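Local coordinates for prophage Lp1 protein 11 (Lactobacillus plantarum WCFS1, PDB 3B7H) that probably binds DNA as a small helix-turn-helix regulator of the Cro/C1 type, encoded by a prophage in the bacterial genome, at residues 10-15 and 58-63; 51-56 and 66-71. One frame throughout, in Å; residues are numbered along the deposited sequence.

Both contacts lie in the all-helical Cro/C1-type domain, each about 6 Å from the centre of the chain, and their own centres are about 7 Å apart. Helix 50-60 serves both: Ile53 near its start in contact 2, Leu60 at its end in contact 1. Along the sequence the four segments alternate, and in space the two contacts together bring helix 4-18, helix 50-60 and helix 64-67, with the residue that follows it, into one core. They also touch directly, with Leu15 CD1 3.8 Å from Phe67 CD1 and His11 NE2 3.0 Å from Phe67 O. Both segment pairs reach the second subunit, 58-63 through Ser63, which packs on Tyr73 of that subunit.

Contact 1. Residues 10-15 and 58-63; sequences EHLMEL and GTLGIS
Leu12 and Leu15, one turn apart on helix 4-18, meet Leu60, the last residue of helix 50-60, and Ile62, just past the turn that follows. One methyl of Leu60, CD1, serves both leucines: it lies 3.8 Å from Leu12 CD1 and 4.1 Å from Leu15 CB. Leu12 reaches it with a branch tip, whereas Leu15 offers the base of its side chain. Leu15 then extends its own CD1 to the CD1 of Ile62, and at 3.5 Å these two methyls are closer than ordinary van der Waals contact. The longer arm of Ile62 makes this reach possible: CG1 is wedged between backbone N and carbonyl carbon (chi1 61°), and CD1 continues outward in an extended chain (chi2 179°).

Between the two apolar residues the chain must turn. Gly61 ends the helix in a Schellman motif, and its positive phi of 74° is one that glycine adopts easily; Gly61 N still bonds to Gly58 O at 3.2 Å. Past the turn Ser63 takes the N-cap position of helix 64-67, its OG accepting from Asp66 N, so a small hydroxyl residue suits the spot. Gln19 binds the carbonyl oxygen of Leu60 through its side-chain amide. Further out, Leu12 also packs on Phe67, Val56 and Met40.

Helix 4-18 is thus joined to the end of helix 50-60 and the turn after it. Between the two segments themselves the contact is made by aliphatic carbons, so it depends on shape and burial from water; the polar bonds around it go to the turn, the Ser63 cap and Gln19.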
loop_
_atom_site.group_PDB
_atom_site.type_symbol
_atom_site.label_atom_id
_atom_site.label_comp_id
_atom_site.label_asym_id
_atom_site.label_seq_id
_atom_site.Cartn_x
_atom_site.Cartn_y
_atom_site.Cartn_z
ATOM N N GLU A 10 3.135 -11.260 -5.977
ATOM C CA GLU A 10 4.090 -12.348 -5.853
ATOM C C GLU A 10 4.480 -12.575 -4.397
ATOM O O GLU A 10 4.615 -13.720 -3.958
ATOM C CB GLU A 10 5.332 -12.118 -6.714
ATOM C CG GLU A 10 5.023 -12.371 -8.165
ATOM C CD GLU A 10 6.148 -12.008 -9.152
ATOM O OE1 GLU A 10 7.318 -11.851 -8.717
ATOM O OE2 GLU A 10 5.817 -11.901 -10.380
ATOM N N HIS A 11 4.645 -11.502 -3.636
ATOM C CA HIS A 11 5.001 -11.650 -2.224
ATOM C C HIS A 11 3.859 -12.300 -1.461
ATOM O O HIS A 11 4.053 -13.198 -0.629
ATOM C CB HIS A 11 5.317 -10.283 -1.595
ATOM C CG HIS A 11 5.866 -10.384 -0.217
ATOM N ND1 HIS A 11 7.018 -11.079 0.066
ATOM C CD2 HIS A 11 5.408 -9.913 0.962
ATOM C CE1 HIS A 11 7.256 -11.015 1.362
ATOM N NE2 HIS A 11 6.296 -10.305 1.925
ATOM N N LEU A 12 2.671 -11.808 -1.740
ATOM C CA LEU A 12 1.476 -12.328 -1.141
ATOM C C LEU A 12 1.329 -13.823 -1.420
ATOM O O LEU A 12 1.078 -14.595 -0.504
ATOM C CB LEU A 12 0.271 -11.543 -1.624
ATOM C CG LEU A 12 -1.037 -12.192 -1.202
ATOM C CD1 LEU A 12 -1.130 -12.277 0.322
ATOM C CD2 LEU A 12 -2.153 -11.390 -1.778
ATOM N N MET A 13 1.543 -14.249 -2.657
ATOM C CA MET A 13 1.481 -15.659 -2.983
ATOM C C MET A 13 2.543 -16.460 -2.234
ATOM O O MET A 13 2.265 -17.551 -1.781
ATOM C CB MET A 13 1.608 -15.860 -4.507
ATOM C CG MET A 13 1.432 -17.299 -4.991
ATOM S SD MET A 13 -0.129 -18.069 -4.515
ATOM C CE MET A 13 -1.199 -16.721 -4.755
ATOM N N GLU A 14 3.744 -15.931 -2.072
ATOM C CA GLU A 14 4.738 -16.605 -1.253
ATOM C C GLU A 14 4.279 -16.810 0.179
ATOM O O GLU A 14 4.474 -17.872 0.733
ATOM C CB GLU A 14 6.017 -15.819 -1.158
ATOM C CG GLU A 14 6.849 -15.671 -2.412
ATOM C CD GLU A 14 8.106 -14.788 -2.160
ATOM O OE1 GLU A 14 8.247 -14.285 -0.993
ATOM O OE2 GLU A 14 8.954 -14.634 -3.105
ATOM N N LEU A 15 3.727 -15.773 0.791
ATOM C CA LEU A 15 3.239 -15.866 2.163
ATOM C C LEU A 15 2.046 -16.803 2.335
ATOM O O LEU A 15 1.975 -17.533 3.323
ATOM C CB LEU A 15 2.862 -14.496 2.720
ATOM C CG LEU A 15 3.944 -13.435 2.889
ATOM C CD1 LEU A 15 3.315 -12.149 3.412
ATOM C CD2 LEU A 15 5.066 -13.909 3.794
ATOM N N GLY A 58 -4.747 -9.379 7.427
ATOM C CA GLY A 58 -5.566 -9.767 8.561
ATOM C C GLY A 58 -5.778 -11.266 8.582
ATOM O O GLY A 58 -5.640 -11.919 9.626
ATOM N N THR A 59 -6.106 -11.809 7.419
ATOM C CA THR A 59 -6.347 -13.241 7.242
ATOM C C THR A 59 -5.086 -14.044 7.491
ATOM O O THR A 59 -5.136 -15.149 8.033
ATOM C CB THR A 59 -6.828 -13.543 5.812
ATOM O OG1 THR A 59 -8.078 -12.888 5.588
ATOM C CG2 THR A 59 -6.996 -15.027 5.597
ATOM N N LEU A 60 -3.958 -13.478 7.077
ATOM C CA LEU A 60 -2.665 -14.107 7.265
ATOM C C LEU A 60 -2.118 -13.983 8.682
ATOM O O LEU A 60 -1.172 -14.693 9.022
ATOM C CB LEU A 60 -1.666 -13.521 6.287
ATOM C CG LEU A 60 -1.865 -13.950 4.839
ATOM C CD1 LEU A 60 -0.808 -13.272 4.020
ATOM C CD2 LEU A 60 -1.768 -15.467 4.675
ATOM N N GLY A 61 -2.702 -13.094 9.505
ATOM C CA GLY A 61 -2.216 -12.850 10.868
ATOM C C GLY A 61 -0.926 -12.038 10.924
ATOM O O GLY A 61 -0.155 -12.143 11.866
ATOM N N ILE A 62 -0.682 -11.231 9.902
ATOM C CA ILE A 62 0.493 -10.383 9.869
ATOM C C ILE A 62 0.044 -8.940 9.746
ATOM O O ILE A 62 -1.067 -8.675 9.289
ATOM C CB ILE A 62 1.427 -10.724 8.686
ATOM C CG1 ILE A 62 0.740 -10.526 7.343
ATOM C CG2 ILE A 62 1.915 -12.170 8.769
ATOM C CD1 ILE A 62 1.659 -10.831 6.165
ATOM N N SER A 63 0.932 -8.024 10.134
ATOM C CA SER A 63 0.738 -6.576 9.976
ATOM C C SER A 63 1.161 -6.180 8.564
ATOM O O SER A 63 2.013 -6.845 7.968
ATOM C CB SER A 63 1.564 -5.789 10.996
ATOM O OG SER A 63 2.948 -5.807 10.693
#

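Contact 2. Residues 51-56 and 66-71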
loop_
_atom_site.group_PDB
_atom_site.type_symbol
_atom_site.label_atom_id
_atom_site.label_comp_id
_atom_site.label_asym_id
_atom_site.label_seq_id
_atom_site.Cartn_x
_atom_site.Cartn_y
_atom_site.Cartn_z
ATOM N N THR A 51 -6.057 -1.184 1.016
ATOM C CA THR A 51 -7.207 -1.839 1.645
ATOM C C THR A 51 -7.186 -3.352 1.433
ATOM O O THR A 51 -7.279 -4.132 2.386
ATOM C CB THR A 51 -8.501 -1.225 1.095
ATOM O OG1 THR A 51 -8.523 0.139 1.477
ATOM C CG2 THR A 51 -9.774 -1.892 1.644
ATOM N N THR A 52 -7.006 -3.763 0.183
ATOM C CA THR A 52 -6.947 -5.174 -0.146
ATOM C C THR A 52 -5.773 -5.853 0.570
ATOM O O THR A 52 -5.936 -6.916 1.180
ATOM C CB THR A 52 -6.857 -5.377 -1.664
ATOM O OG1 THR A 52 -8.125 -5.061 -2.243
ATOM C CG2 THR A 52 -6.472 -6.829 -2.019
ATOM N N ILE A 53 -4.605 -5.223 0.525
ATOM C CA ILE A 53 -3.420 -5.759 1.233
ATOM C C ILE A 53 -3.699 -5.901 2.743
ATOM O O ILE A 53 -3.421 -6.942 3.360
ATOM C CB ILE A 53 -2.185 -4.868 0.984
ATOM C CG1 ILE A 53 -1.818 -4.910 -0.512
ATOM C CG2 ILE A 53 -1.015 -5.307 1.880
ATOM C CD1 ILE A 53 -0.864 -3.797 -0.921
ATOM N N ARG A 54 -4.298 -4.870 3.326
ATOM C CA ARG A 54 -4.630 -4.899 4.753
ATOM C C ARG A 54 -5.544 -6.059 5.092
ATOM O O ARG A 54 -5.335 -6.757 6.079
ATOM C CB ARG A 54 -5.255 -3.576 5.185
ATOM C CG ARG A 54 -5.703 -3.583 6.647
ATOM C CD ARG A 54 -6.326 -2.291 7.129
ATOM N NE ARG A 54 -7.409 -1.824 6.261
ATOM C CZ ARG A 54 -8.639 -2.359 6.183
ATOM N NH1 ARG A 54 -8.983 -3.446 6.887
ATOM N NH2 ARG A 54 -9.547 -1.796 5.375
ATOM N N LYS A 55 -6.571 -6.262 4.273
ATOM C CA LYS A 55 -7.543 -7.326 4.510
ATOM C C LYS A 55 -6.893 -8.717 4.436
ATOM O O LYS A 55 -7.155 -9.574 5.274
ATOM C CB LYS A 55 -8.709 -7.238 3.493
ATOM C CG LYS A 55 -9.654 -6.025 3.706
ATOM C CD LYS A 55 -10.686 -5.865 2.582
ATOM C CE LYS A 55 -11.769 -4.853 2.975
ATOM N NZ LYS A 55 -12.688 -4.499 1.822
ATOM N N VAL A 56 -6.067 -8.944 3.415
ATOM C CA VAL A 56 -5.332 -10.206 3.294
ATOM C C VAL A 56 -4.378 -10.419 4.468
ATOM O O VAL A 56 -4.262 -11.521 4.996
ATOM C CB VAL A 56 -4.542 -10.265 1.995
ATOM C CG1 VAL A 56 -3.608 -11.456 2.046
ATOM C CG2 VAL A 56 -5.490 -10.383 0.836
ATOM N N ASP A 66 4.793 -5.544 8.398
ATOM C CA ASP A 66 5.570 -6.767 8.170
ATOM C C ASP A 66 5.433 -7.321 6.749
ATOM O O ASP A 66 6.430 -7.789 6.157
ATOM C CB ASP A 66 5.220 -7.841 9.191
ATOM C CG ASP A 66 5.888 -7.597 10.560
ATOM O OD1 ASP A 66 6.873 -6.821 10.651
ATOM O OD2 ASP A 66 5.421 -8.186 11.550
ATOM N N PHE A 67 4.224 -7.236 6.197
ATOM C CA PHE A 67 4.004 -7.576 4.791
ATOM C C PHE A 67 5.046 -6.913 3.878
ATOM O O PHE A 67 5.571 -7.540 2.972
ATOM C CB PHE A 67 2.589 -7.182 4.337
ATOM C CG PHE A 67 2.338 -7.466 2.884
ATOM C CD1 PHE A 67 1.903 -8.708 2.483
ATOM C CD2 PHE A 67 2.635 -6.524 1.924
ATOM C CE1 PHE A 67 1.724 -9.006 1.138
ATOM C CE2 PHE A 67 2.474 -6.804 0.574
ATOM C CZ PHE A 67 2.027 -8.046 0.176
ATOM N N PHE A 68 5.371 -5.662 4.142
ATOM C CA PHE A 68 6.230 -4.906 3.267
ATOM C C PHE A 68 7.712 -5.023 3.595
ATOM O O PHE A 68 8.513 -4.273 3.031
ATOM C CB PHE A 68 5.810 -3.435 3.253
ATOM C CG PHE A 68 4.666 -3.132 2.310
ATOM C CD1 PHE A 68 4.857 -3.192 0.938
ATOM C CD2 PHE A 68 3.419 -2.777 2.794
ATOM C CE1 PHE A 68 3.830 -2.919 0.068
ATOM C CE2 PHE A 68 2.380 -2.502 1.912
ATOM C CZ PHE A 68 2.592 -2.568 0.557
ATOM N N ASP A 69 8.088 -5.957 4.472
ATOM C CA ASP A 69 9.481 -6.183 4.816
ATOM C C ASP A 69 10.091 -7.113 3.796
ATOM O O ASP A 69 10.485 -8.239 4.124
ATOM C CB ASP A 69 9.586 -6.757 6.231
ATOM C CG ASP A 69 11.011 -6.772 6.788
ATOM O OD1 ASP A 69 11.963 -6.227 6.148
ATOM O OD2 ASP A 69 11.160 -7.348 7.911
ATOM N N PHE A 70 10.162 -6.640 2.551
ATOM C CA PHE A 70 10.859 -7.337 1.457
ATOM C C PHE A 70 11.241 -6.323 0.418
ATOM O O PHE A 70 10.616 -5.273 0.354
ATOM C CB PHE A 70 10.001 -8.425 0.801
ATOM C CG PHE A 70 8.838 -7.908 0.004
ATOM C CD1 PHE A 70 8.880 -7.895 -1.369
ATOM C CD2 PHE A 70 7.679 -7.468 0.637
ATOM C CE1 PHE A 70 7.813 -7.439 -2.114
ATOM C CE2 PHE A 70 6.610 -7.007 -0.094
ATOM C CZ PHE A 70 6.662 -7.010 -1.474
ATOM N N PRO A 71 12.281 -6.615 -0.381
ATOM C CA PRO A 71 12.736 -5.707 -1.449
ATOM C C PRO A 71 11.755 -5.656 -2.599
ATOM O O PRO A 71 11.224 -6.679 -2.965
ATOM C CB PRO A 71 14.042 -6.356 -1.930
ATOM C CG PRO A 71 14.428 -7.319 -0.855
ATOM C CD PRO A 71 13.135 -7.814 -0.318
#
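The hydrophobic core of the Cro/C1-type helix-turn-helix domain closes here, where helix 50-60 faces the end of the short helix 64-67. Ile53 makes the whole approach, one branch for each of two successive phenylalanines. Its CG2 methyl sits over one face of the Phe67 ring, 4.0 Å from the ring centroid and 18° off the normal, a CH-pi contact displaced toward the CD2 side (Ile53 CG2 to Phe67 CD2, 3.8 Å). The other branch ends in Ile53 CD1, which meets Phe68 CZ at 4.0 Å. A beta-branched residue fits because two carbons leave CB in different directions: CG2 is turned anti to the backbone N, while CG1 lies beside that N (chi1 -64°) and carries CD1 to the second ring.

In this five-helix fold the chain leaves helical geometry at Phe68. The Phe68 ring presents a face to Phe67 CD2, which stands 3.8 Å above its plane, over its centre, while Phe68 CD2 lies at the edge of the Phe67 ring. From helix 4-18, Val8 packs on both Ile53 and Phe67, and His11 meets the Phe67 ring edge to face. Phe68 lies at the dimer interface, its ring parallel to Phe68 of the second subunit, and Ile50 of that subunit packs against both Ile53 and Phe68.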